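PDB 2WLR: thiosulfate sulfurtransferase YnjE from Escherichia coli, which catalyses the transfer of sulfur from thiosulfate to cyanide, giving thiocyanate and sulfite, through a cysteine persulfide intermediate. Local coordinates for residues 206-211 with 229-234; 180-185 with 392-397. One frame throughout, in Å; residues are numbered along the deposited sequence.

Overall arrangement
From the N terminus the chain first builds a domain with a four-stranded parallel sheet, then enters the second rhodanese domain. Residues 180-185, the connection and second strand of a small antiparallel hairpin (178-179 with 184-185), form the first half of contact 2. The chain continues into strand 205-209, helix 213-226 and strand 231-234, and contact 1 closes this short loop by pairing the two strands inside the five-stranded sheet. Only after most of the third rhodanese domain does helix 392-396 return to the hairpin, so contact 1 is nested within the long loop closed by contact 2. Contact 1 is internal to one domain; contact 2 ties the second domain to the third. Their centres lie about 24 Å apart.

Contact 1 of 2, residues 206-211 with 229-234; sequences VILYGR and KDVRLL
Strands 205-209 and 231-234 are the two parallel strands of a beta-alpha-beta unit in the second rhodanese domain, with helix 213-226 as the crossover. Val206 N donates to Asp230 O (3.0 Å) and Arg232 N returns to Val206 O (2.9 Å). Arg232 O then accepts from Leu208 N, and Leu234 N closes the series on Leu208 O at 2.9 Å. Val206, Leu208, Val231 and Leu233 share one face of the sheet, where the Leu208 and Val231 side chains cross, with Leu208 CD1 4.1 Å from Val231 CG1, and Leu208 CB rests against Leu233 CD2; helix 213-226 packs on this side. Ile207 and Arg232 lie on the other face, where both pack on Trp130 of helix 128-135. The extended Arg232 chain runs alongside to Asp230, presenting NE to OD1 (2.9 Å) and NH2 to OD2 (3.0 Å) side-on, with both Asp230 oxygens close to the guanidinium plane and using their syn lone pairs; Thr205 OG1 also bonds OD2. Leu234 CG, anti to its backbone N (chi1 176°), brings CD2 beside Tyr209 CB, which meets Leu234 CB at 3.7 Å, while Tyr209 OH is hydrogen-bonded to Ile166 N. Parallel strands linked by a helical crossover, with helices on both sheet faces, are characteristic of the alpha/beta rhodanese fold.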
ATOM      1  N   VAL A 206      -8.486  -5.001  13.183  1.00  9.16           N
ATOM      2  CA  VAL A 206      -9.126  -5.478  11.953  1.00  9.43           C
ATOM      3  C   VAL A 206      -8.063  -5.625  10.870  1.00  8.78           C
ATOM      4  O   VAL A 206      -7.370  -4.646  10.545  1.00  9.46           O
ATOM      5  CB  VAL A 206     -10.235  -4.561  11.503  1.00  9.09           C
ATOM      6  CG1 VAL A 206     -10.840  -5.079  10.219  1.00 10.10           C
ATOM      7  CG2 VAL A 206     -11.340  -4.388  12.599  1.00 10.38           C
ATOM      8  N   ILE A 207      -7.954  -6.818  10.323  1.00  9.06           N
ATOM      9  CA  ILE A 207      -7.064  -7.092   9.194  1.00  9.50           C
ATOM     10  C   ILE A 207      -7.952  -7.308   7.967  1.00  9.13           C
ATOM     11  O   ILE A 207      -8.680  -8.287   7.891  1.00 10.00           O
ATOM     12  CB  ILE A 207      -6.130  -8.290   9.476  1.00 11.09           C
ATOM     13  CG1 ILE A 207      -5.354  -8.060  10.783  1.00 12.78           C
ATOM     14  CG2 ILE A 207      -5.171  -8.511   8.326  1.00 13.00           C
ATOM     15  CD1 ILE A 207      -5.401  -9.224  11.673  1.00 14.49           C
ATOM     16  N   LEU A 208      -7.859  -6.420   7.007  1.00  8.37           N
ATOM     17  CA  LEU A 208      -8.634  -6.471   5.783  1.00  9.08           C
ATOM     18  C   LEU A 208      -7.799  -6.961   4.623  1.00  9.40           C
ATOM     19  O   LEU A 208      -6.595  -6.650   4.502  1.00 10.62           O
ATOM     20  CB  LEU A 208      -9.206  -5.081   5.458  1.00  9.70           C
ATOM     21  CG  LEU A 208     -10.392  -4.672   6.343  1.00 11.02           C
ATOM     22  CD1 LEU A 208     -10.393  -3.189   6.657  1.00 11.08           C
ATOM     23  CD2 LEU A 208     -11.712  -5.133   5.681  1.00 13.02           C
ATOM     24  N   TYR A 209      -8.442  -7.692   3.729  1.00  8.91           N
ATOM     25  CA  TYR A 209      -7.823  -8.056   2.464  1.00  8.15           C
ATOM     26  C   TYR A 209      -8.847  -8.052   1.390  1.00  9.11           C
ATOM     27  O   TYR A 209     -10.035  -8.130   1.647  1.00  9.45           O
ATOM     28  CB  TYR A 209      -7.102  -9.414   2.503  1.00  8.72           C
ATOM     29  CG  TYR A 209      -8.031 -10.632   2.492  1.00  9.76           C
ATOM     30  CD1 TYR A 209      -8.627 -11.103   3.651  1.00  9.99           C
ATOM     31  CD2 TYR A 209      -8.301 -11.299   1.304  1.00  9.45           C
ATOM     32  CE1 TYR A 209      -9.482 -12.216   3.604  1.00  9.67           C
ATOM     33  CE2 TYR A 209      -9.135 -12.392   1.277  1.00  9.19           C
ATOM     34  CZ  TYR A 209      -9.711 -12.836   2.412  1.00  9.94           C
ATOM     35  OH  TYR A 209     -10.565 -13.935   2.377  1.00 10.30           O
ATOM     36  N   GLY A 210      -8.382  -7.954   0.169  1.00 10.47           N
ATOM     37  CA  GLY A 210      -9.279  -8.017  -0.977  1.00 11.21           C
ATOM     38  C   GLY A 210      -8.636  -8.788  -2.096  1.00 11.20           C
ATOM     39  O   GLY A 210      -7.446  -8.980  -2.113  1.00 10.91           O
ATOM     40  N   ARG A 211      -9.437  -9.218  -3.062  1.00 12.59           N
ATOM     41  CA  ARG A 211      -8.880  -9.674  -4.304  1.00 13.36           C
ATOM     42  C   ARG A 211      -8.179  -8.479  -4.964  1.00 12.97           C
ATOM     43  O   ARG A 211      -7.174  -8.647  -5.631  1.00 14.64           O
ATOM     44  CB  ARG A 211      -9.948 -10.261  -5.244  1.00 14.55           C
ATOM     45  CG  ARG A 211      -9.940 -11.815  -5.335  1.00 16.86           C
ATOM     46  CD  ARG A 211     -10.597 -12.516  -4.154  1.00 16.75           C
ATOM     47  NE  ARG A 211     -10.525 -13.971  -4.339  1.00 20.66           N
ATOM     48  CZ  ARG A 211     -10.954 -14.903  -3.489  1.00 17.83           C
ATOM     49  NH1 ARG A 211     -11.523 -14.588  -2.336  1.00 15.22           N
ATOM     50  NH2 ARG A 211     -10.783 -16.163  -3.832  1.00 20.79           N
ATOM     51  N   LYS A 229      -8.911   1.610  16.157  1.00 11.62           N
ATOM     52  CA  LYS A 229      -7.561   2.072  16.403  1.00 12.65           C
ATOM     53  C   LYS A 229      -6.535   1.339  15.544  1.00 11.84           C
ATOM     54  O   LYS A 229      -5.621   1.973  14.996  1.00 13.73           O
ATOM     55  CB  LYS A 229      -7.215   1.932  17.884  1.00 13.61           C
ATOM     56  CG  LYS A 229      -8.058   2.797  18.807  1.00 18.35           C
ATOM     57  CD  LYS A 229      -7.666   2.676  20.292  1.00 24.07           C
ATOM     58  CE  LYS A 229      -8.086   3.921  21.079  1.00 26.23           C
ATOM     59  NZ  LYS A 229      -7.320   5.155  20.672  1.00 29.51           N
ATOM     60  N   ASP A 230      -6.674   0.032  15.440  1.00 10.76           N
ATOM     61  CA  ASP A 230      -5.681  -0.839  14.821  1.00 10.74           C
ATOM     62  C   ASP A 230      -6.317  -1.521  13.608  1.00  9.14           C
ATOM     63  O   ASP A 230      -7.037  -2.492  13.741  1.00  9.28           O
ATOM     64  CB  ASP A 230      -5.151  -1.819  15.872  1.00 11.21           C
ATOM     65  CG  ASP A 230      -4.061  -2.746  15.341  1.00 13.16           C
ATOM     66  OD1 ASP A 230      -3.594  -2.533  14.199  1.00 12.37           O
ATOM     67  OD2 ASP A 230      -3.673  -3.669  16.101  1.00 16.10           O
ATOM     68  N   VAL A 231      -6.060  -0.946  12.430  1.00  8.91           N
ATOM     69  CA  VAL A 231      -6.541  -1.442  11.158  1.00  8.91           C
ATOM     70  C   VAL A 231      -5.305  -1.708  10.284  1.00  8.23           C
ATOM     71  O   VAL A 231      -4.424  -0.841  10.135  1.00  8.68           O
ATOM     72  CB  VAL A 231      -7.486  -0.467  10.438  1.00  7.93           C
ATOM     73  CG1 VAL A 231      -7.956  -1.054   9.133  1.00  9.77           C
ATOM     74  CG2 VAL A 231      -8.698  -0.109  11.312  1.00 10.78           C
ATOM     75  N   ARG A 232      -5.288  -2.881   9.691  1.00  7.93           N
ATOM     76  CA  ARG A 232      -4.177  -3.383   8.899  1.00  8.48           C
ATOM     77  C   ARG A 232      -4.684  -3.964   7.600  1.00  8.66           C
ATOM     78  O   ARG A 232      -5.875  -4.297   7.462  1.00  9.18           O
ATOM     79  CB  ARG A 232      -3.420  -4.446   9.670  1.00  8.43           C
ATOM     80  CG  ARG A 232      -3.056  -3.990  11.043  1.00  8.78           C
ATOM     81  CD  ARG A 232      -2.108  -4.919  11.709  1.00 10.74           C
ATOM     82  NE  ARG A 232      -1.999  -4.666  13.126  1.00 10.68           N
ATOM     83  CZ  ARG A 232      -1.084  -5.230  13.905  1.00 13.13           C
ATOM     84  NH1 ARG A 232      -0.135  -5.995  13.387  1.00 12.79           N
ATOM     85  NH2 ARG A 232      -1.129  -5.010  15.210  1.00 13.84           N
ATOM     86  N   LEU A 233      -3.776  -4.072   6.632  1.00  8.55           N
ATOM     87  CA  LEU A 233      -4.076  -4.671   5.324  1.00  8.53           C
ATOM     88  C   LEU A 233      -3.159  -5.828   5.111  1.00  8.80           C
ATOM     89  O   LEU A 233      -1.996  -5.789   5.481  1.00  9.82           O
ATOM     90  CB  LEU A 233      -3.770  -3.712   4.180  1.00 10.30           C
ATOM     91  CG  LEU A 233      -4.614  -2.460   4.049  1.00 12.61           C
ATOM     92  CD1 LEU A 233      -4.114  -1.630   2.837  1.00 14.39           C
ATOM     93  CD2 LEU A 233      -6.098  -2.803   3.926  1.00 16.01           C
ATOM     94  N   LEU A 234      -3.659  -6.840   4.428  1.00  8.38           N
ATOM     95  CA  LEU A 234      -2.771  -7.838   3.836  1.00  8.41           C
ATOM     96  C   LEU A 234      -2.133  -7.287   2.568  1.00  9.33           C
ATOM     97  O   LEU A 234      -2.798  -7.045   1.585  1.00  9.13           O
ATOM     98  CB  LEU A 234      -3.520  -9.135   3.517  1.00  9.28           C
ATOM     99  CG  LEU A 234      -2.757 -10.252   2.809  1.00  8.94           C
ATOM    100  CD1 LEU A 234      -1.516 -10.696   3.615  1.00 10.97           C
ATOM    101  CD2 LEU A 234      -3.654 -11.453   2.548  1.00 10.84           C
TER
HETATM  102  O   HOH W   1      -5.433  -6.433   0.884  1.00 12.08           O

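Contact 2 of 2, residues 180-185 with 392-397; sequences EPLWNK and GWYEWS
Tyr394 and Glu395, on one side of helix 392-396, receive the turn at Pro181, Leu182 and Trp183. Gly392 and Trp393 lead into them. Tyr394 carries its ring away from its own backbone N (chi1 -162°), which lays it alongside the turn. Tyr394 CD2 lies 3.4 Å from Leu182 O and Tyr394 CE2 3.5 Å from Pro181 O, while Leu182 CD2 sits over one ring face, offset toward the rim, 4.1 Å from Tyr394 CD2. At the edge of the Trp183 indole, near its plane, Tyr394 CE2 is 4.0 Å from Trp183 CD1. The contact thus bridges two rhodanese domains: a hairpin turn of the second, with a cis peptide before Pro181, abuts a helix of the third, the domain that carries the active-site Cys365. Tyr308 packs edge-to-face with Tyr394. Next in the helix, Glu395 runs extended beyond CG, and Leu182 CD1 reaches across its aliphatic part, 3.8 Å from Glu395 CG. Leu182 CD2 meanwhile lies 3.9 Å from Glu395 CA, and the carboxylate is held through OE1 by the hydroxyl of Tyr389. Trp396 N then bonds back to Gly392 O within the helix, and Trp393 O is gripped by both Ser397 N and Ser397 OG, which approach from opposite faces of its carbonyl plane.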
ATOM      1  N   GLU A 180     -24.800   5.526  -2.973  1.00 14.15           N
ATOM      2  CA  GLU A 180     -25.358   6.590  -3.788  1.00 15.96           C
ATOM      3  C   GLU A 180     -25.767   7.747  -2.882  1.00 16.59           C
ATOM      4  O   GLU A 180     -26.031   7.540  -1.684  1.00 16.79           O
ATOM      5  CB  GLU A 180     -26.606   6.071  -4.514  1.00 16.44           C
ATOM      6  CG  GLU A 180     -26.363   4.973  -5.509  1.00 18.45           C
ATOM      7  CD  GLU A 180     -25.868   5.473  -6.834  1.00 20.22           C
ATOM      8  OE1 GLU A 180     -25.439   6.646  -6.929  1.00 23.14           O
ATOM      9  OE2 GLU A 180     -25.898   4.666  -7.806  1.00 25.11           O
ATOM     10  N   PRO A 181     -25.829   8.963  -3.438  1.00 17.50           N
ATOM     11  CA  PRO A 181     -25.663   9.354  -4.830  1.00 17.36           C
ATOM     12  C   PRO A 181     -24.246   9.721  -5.284  1.00 17.15           C
ATOM     13  O   PRO A 181     -24.005   9.840  -6.483  1.00 17.28           O
ATOM     14  CB  PRO A 181     -26.535  10.606  -4.916  1.00 17.65           C
ATOM     15  CG  PRO A 181     -26.336  11.223  -3.636  1.00 18.76           C
ATOM     16  CD  PRO A 181     -26.357  10.078  -2.642  1.00 18.65           C
ATOM     17  N   LEU A 182     -23.316   9.893  -4.352  1.00 16.04           N
ATOM     18  CA  LEU A 182     -21.972  10.353  -4.695  1.00 15.53           C
ATOM     19  C   LEU A 182     -20.892   9.307  -4.481  1.00 13.67           C
ATOM     20  O   LEU A 182     -19.741   9.549  -4.772  1.00 13.64           O
ATOM     21  CB  LEU A 182     -21.617  11.603  -3.889  1.00 16.05           C
ATOM     22  CG  LEU A 182     -21.924  12.985  -4.463  1.00 19.50           C
ATOM     23  CD1 LEU A 182     -21.409  14.022  -3.457  1.00 21.60           C
ATOM     24  CD2 LEU A 182     -21.277  13.218  -5.829  1.00 21.50           C
ATOM     25  N   TRP A 183     -21.264   8.135  -3.995  1.00 11.91           N
ATOM     26  CA  TRP A 183     -20.261   7.144  -3.574  1.00 10.75           C
ATOM     27  C   TRP A 183     -19.289   7.714  -2.533  1.00 10.46           C
ATOM     28  O   TRP A 183     -18.103   7.458  -2.561  1.00 10.02           O
ATOM     29  CB  TRP A 183     -19.586   6.465  -4.787  1.00 11.17           C
ATOM     30  CG  TRP A 183     -20.603   5.689  -5.522  1.00 12.16           C
ATOM     31  CD1 TRP A 183     -21.153   6.002  -6.725  1.00 14.79           C
ATOM     32  CD2 TRP A 183     -21.315   4.551  -5.043  1.00 10.75           C
ATOM     33  NE1 TRP A 183     -22.117   5.087  -7.058  1.00 14.39           N
ATOM     34  CE2 TRP A 183     -22.254   4.194  -6.039  1.00 12.13           C
ATOM     35  CE3 TRP A 183     -21.233   3.773  -3.893  1.00 10.86           C
ATOM     36  CZ2 TRP A 183     -23.106   3.081  -5.908  1.00 12.81           C
ATOM     37  CZ3 TRP A 183     -22.071   2.680  -3.751  1.00 13.32           C
ATOM     38  CH2 TRP A 183     -23.002   2.341  -4.766  1.00 13.69           C
ATOM     39  N   ASN A 184     -19.861   8.471  -1.614  1.00 10.31           N
ATOM     40  CA  ASN A 184     -19.223   8.840  -0.382  1.00 10.36           C
ATOM     41  C   ASN A 184     -19.594   7.832   0.686  1.00  9.81           C
ATOM     42  O   ASN A 184     -20.538   7.055   0.564  1.00  9.76           O
ATOM     43  CB  ASN A 184     -19.600  10.270   0.040  1.00 10.24           C
ATOM     44  CG  ASN A 184     -18.750  11.323  -0.661  1.00 11.41           C
ATOM     45  OD1 ASN A 184     -17.865  10.974  -1.471  1.00  9.74           O
ATOM     46  ND2 ASN A 184     -18.966  12.585  -0.344  1.00 16.06           N
ATOM     47  N   LYS A 185     -18.805   7.832   1.753  1.00  9.33           N
ATOM     48  CA  LYS A 185     -19.079   6.957   2.883  1.00  9.87           C
ATOM     49  C   LYS A 185     -20.488   7.206   3.428  1.00 10.02           C
ATOM     50  O   LYS A 185     -21.033   8.305   3.355  1.00 11.38           O
ATOM     51  CB  LYS A 185     -18.047   7.147   3.998  1.00  9.58           C
ATOM     52  CG  LYS A 185     -18.069   8.508   4.670  1.00 10.18           C
ATOM     53  CD  LYS A 185     -17.066   8.550   5.802  1.00 11.23           C
ATOM     54  CE  LYS A 185     -16.718   9.969   6.172  1.00 13.42           C
ATOM     55  NZ  LYS A 185     -17.910  10.733   6.605  1.00 13.45           N
ATOM     56  N   GLY A 392     -13.985  13.511  -4.357  1.00 10.94           N
ATOM     57  CA  GLY A 392     -13.135  13.343  -5.517  1.00 11.06           C
ATOM     58  C   GLY A 392     -13.642  14.058  -6.745  1.00 11.68           C
ATOM     59  O   GLY A 392     -14.317  15.102  -6.672  1.00 11.37           O
ATOM     60  N   TRP A 393     -13.322  13.484  -7.890  1.00 11.55           N
ATOM     61  CA  TRP A 393     -13.688  14.098  -9.153  1.00 12.25           C
ATOM     62  C   TRP A 393     -15.196  14.029  -9.365  1.00 13.14           C
ATOM     63  O   TRP A 393     -15.790  14.934  -9.944  1.00 13.00           O
ATOM     64  CB  TRP A 393     -12.933  13.424 -10.297  1.00 13.38           C
ATOM     65  CG  TRP A 393     -13.416  13.881 -11.644  1.00 12.11           C
ATOM     66  CD1 TRP A 393     -14.081  13.142 -12.561  1.00 15.69           C
ATOM     67  CD2 TRP A 393     -13.209  15.173 -12.222  1.00 14.28           C
ATOM     68  NE1 TRP A 393     -14.342  13.911 -13.686  1.00 16.37           N
ATOM     69  CE2 TRP A 393     -13.821  15.159 -13.494  1.00 14.47           C
ATOM     70  CE3 TRP A 393     -12.611  16.341 -11.771  1.00 13.57           C
ATOM     71  CZ2 TRP A 393     -13.833  16.295 -14.331  1.00 14.15           C
ATOM     72  CZ3 TRP A 393     -12.621  17.462 -12.577  1.00 13.19           C
ATOM     73  CH2 TRP A 393     -13.218  17.418 -13.858  1.00 14.76           C
ATOM     74  N   TYR A 394     -15.843  12.980  -8.887  1.00 13.11           N
ATOM     75  CA  TYR A 394     -17.302  12.889  -9.027  1.00 12.91           C
ATOM     76  C   TYR A 394     -18.033  14.049  -8.385  1.00 13.25           C
ATOM     77  O   TYR A 394     -18.928  14.640  -8.979  1.00 15.21           O
ATOM     78  CB  TYR A 394     -17.819  11.565  -8.423  1.00 13.49           C
ATOM     79  CG  TYR A 394     -19.206  11.087  -8.829  1.00 13.39           C
ATOM     80  CD1 TYR A 394     -19.851  11.560  -9.981  1.00 14.25           C
ATOM     81  CD2 TYR A 394     -19.853  10.107  -8.099  1.00 14.01           C
ATOM     82  CE1 TYR A 394     -21.120  11.096 -10.336  1.00 15.19           C
ATOM     83  CE2 TYR A 394     -21.108   9.645  -8.446  1.00 16.13           C
ATOM     84  CZ  TYR A 394     -21.726  10.123  -9.582  1.00 16.29           C
ATOM     85  OH  TYR A 394     -22.975   9.615  -9.887  1.00 19.79           O
ATOM     86  N   GLU A 395     -17.663  14.390  -7.163  1.00 13.91           N
ATOM     87  CA  GLU A 395     -18.263  15.520  -6.499  1.00 14.02           C
ATOM     88  C   GLU A 395     -17.817  16.828  -7.135  1.00 14.35           C
ATOM     89  O   GLU A 395     -18.669  17.687  -7.446  1.00 14.01           O
ATOM     90  CB  GLU A 395     -17.930  15.498  -5.015  1.00 13.62           C
ATOM     91  CG  GLU A 395     -18.680  16.584  -4.247  1.00 14.58           C
ATOM     92  CD  GLU A 395     -18.252  16.740  -2.827  1.00 18.20           C
ATOM     93  OE1 GLU A 395     -17.059  16.524  -2.493  1.00 18.65           O
ATOM     94  OE2 GLU A 395     -19.143  17.134  -2.050  1.00 19.38           O
ATOM     95  N   TRP A 396     -16.514  17.007  -7.306  1.00 14.18           N
ATOM     96  CA  TRP A 396     -15.959  18.288  -7.766  1.00 14.89           C
ATOM     97  C   TRP A 396     -16.629  18.699  -9.059  1.00 15.92           C
ATOM     98  O   TRP A 396     -17.129  19.830  -9.180  1.00 16.15           O
ATOM     99  CB  TRP A 396     -14.456  18.159  -7.974  1.00 13.50           C
ATOM    100  CG  TRP A 396     -13.756  19.426  -8.287  1.00 12.80           C
ATOM    101  CD1 TRP A 396     -13.436  19.898  -9.512  1.00 14.86           C
ATOM    102  CD2 TRP A 396     -13.213  20.337  -7.344  1.00 12.75           C
ATOM    103  NE1 TRP A 396     -12.747  21.060  -9.404  1.00 13.32           N
ATOM    104  CE2 TRP A 396     -12.590  21.374  -8.082  1.00 15.13           C
ATOM    105  CE3 TRP A 396     -13.199  20.403  -5.944  1.00 14.73           C
ATOM    106  CZ2 TRP A 396     -11.963  22.451  -7.472  1.00 15.71           C
ATOM    107  CZ3 TRP A 396     -12.574  21.481  -5.343  1.00 16.29           C
ATOM    108  CH2 TRP A 396     -11.960  22.487  -6.107  1.00 16.48           C
ATOM    109  N   SER A 397     -16.693  17.778 -10.002  1.00 16.67           N
ATOM    110  CA  SER A 397     -17.168  18.080 -11.344  1.00 18.05           C
ATOM    111  C   SER A 397     -18.690  18.097 -11.446  1.00 19.31           C
ATOM    112  O   SER A 397     -19.232  18.425 -12.508  1.00 20.52           O
ATOM    113  CB  SER A 397     -16.542  17.107 -12.362  1.00 17.93           C
ATOM    114  OG  SER A 397     -16.997  15.767 -12.224  1.00 17.87           O
TER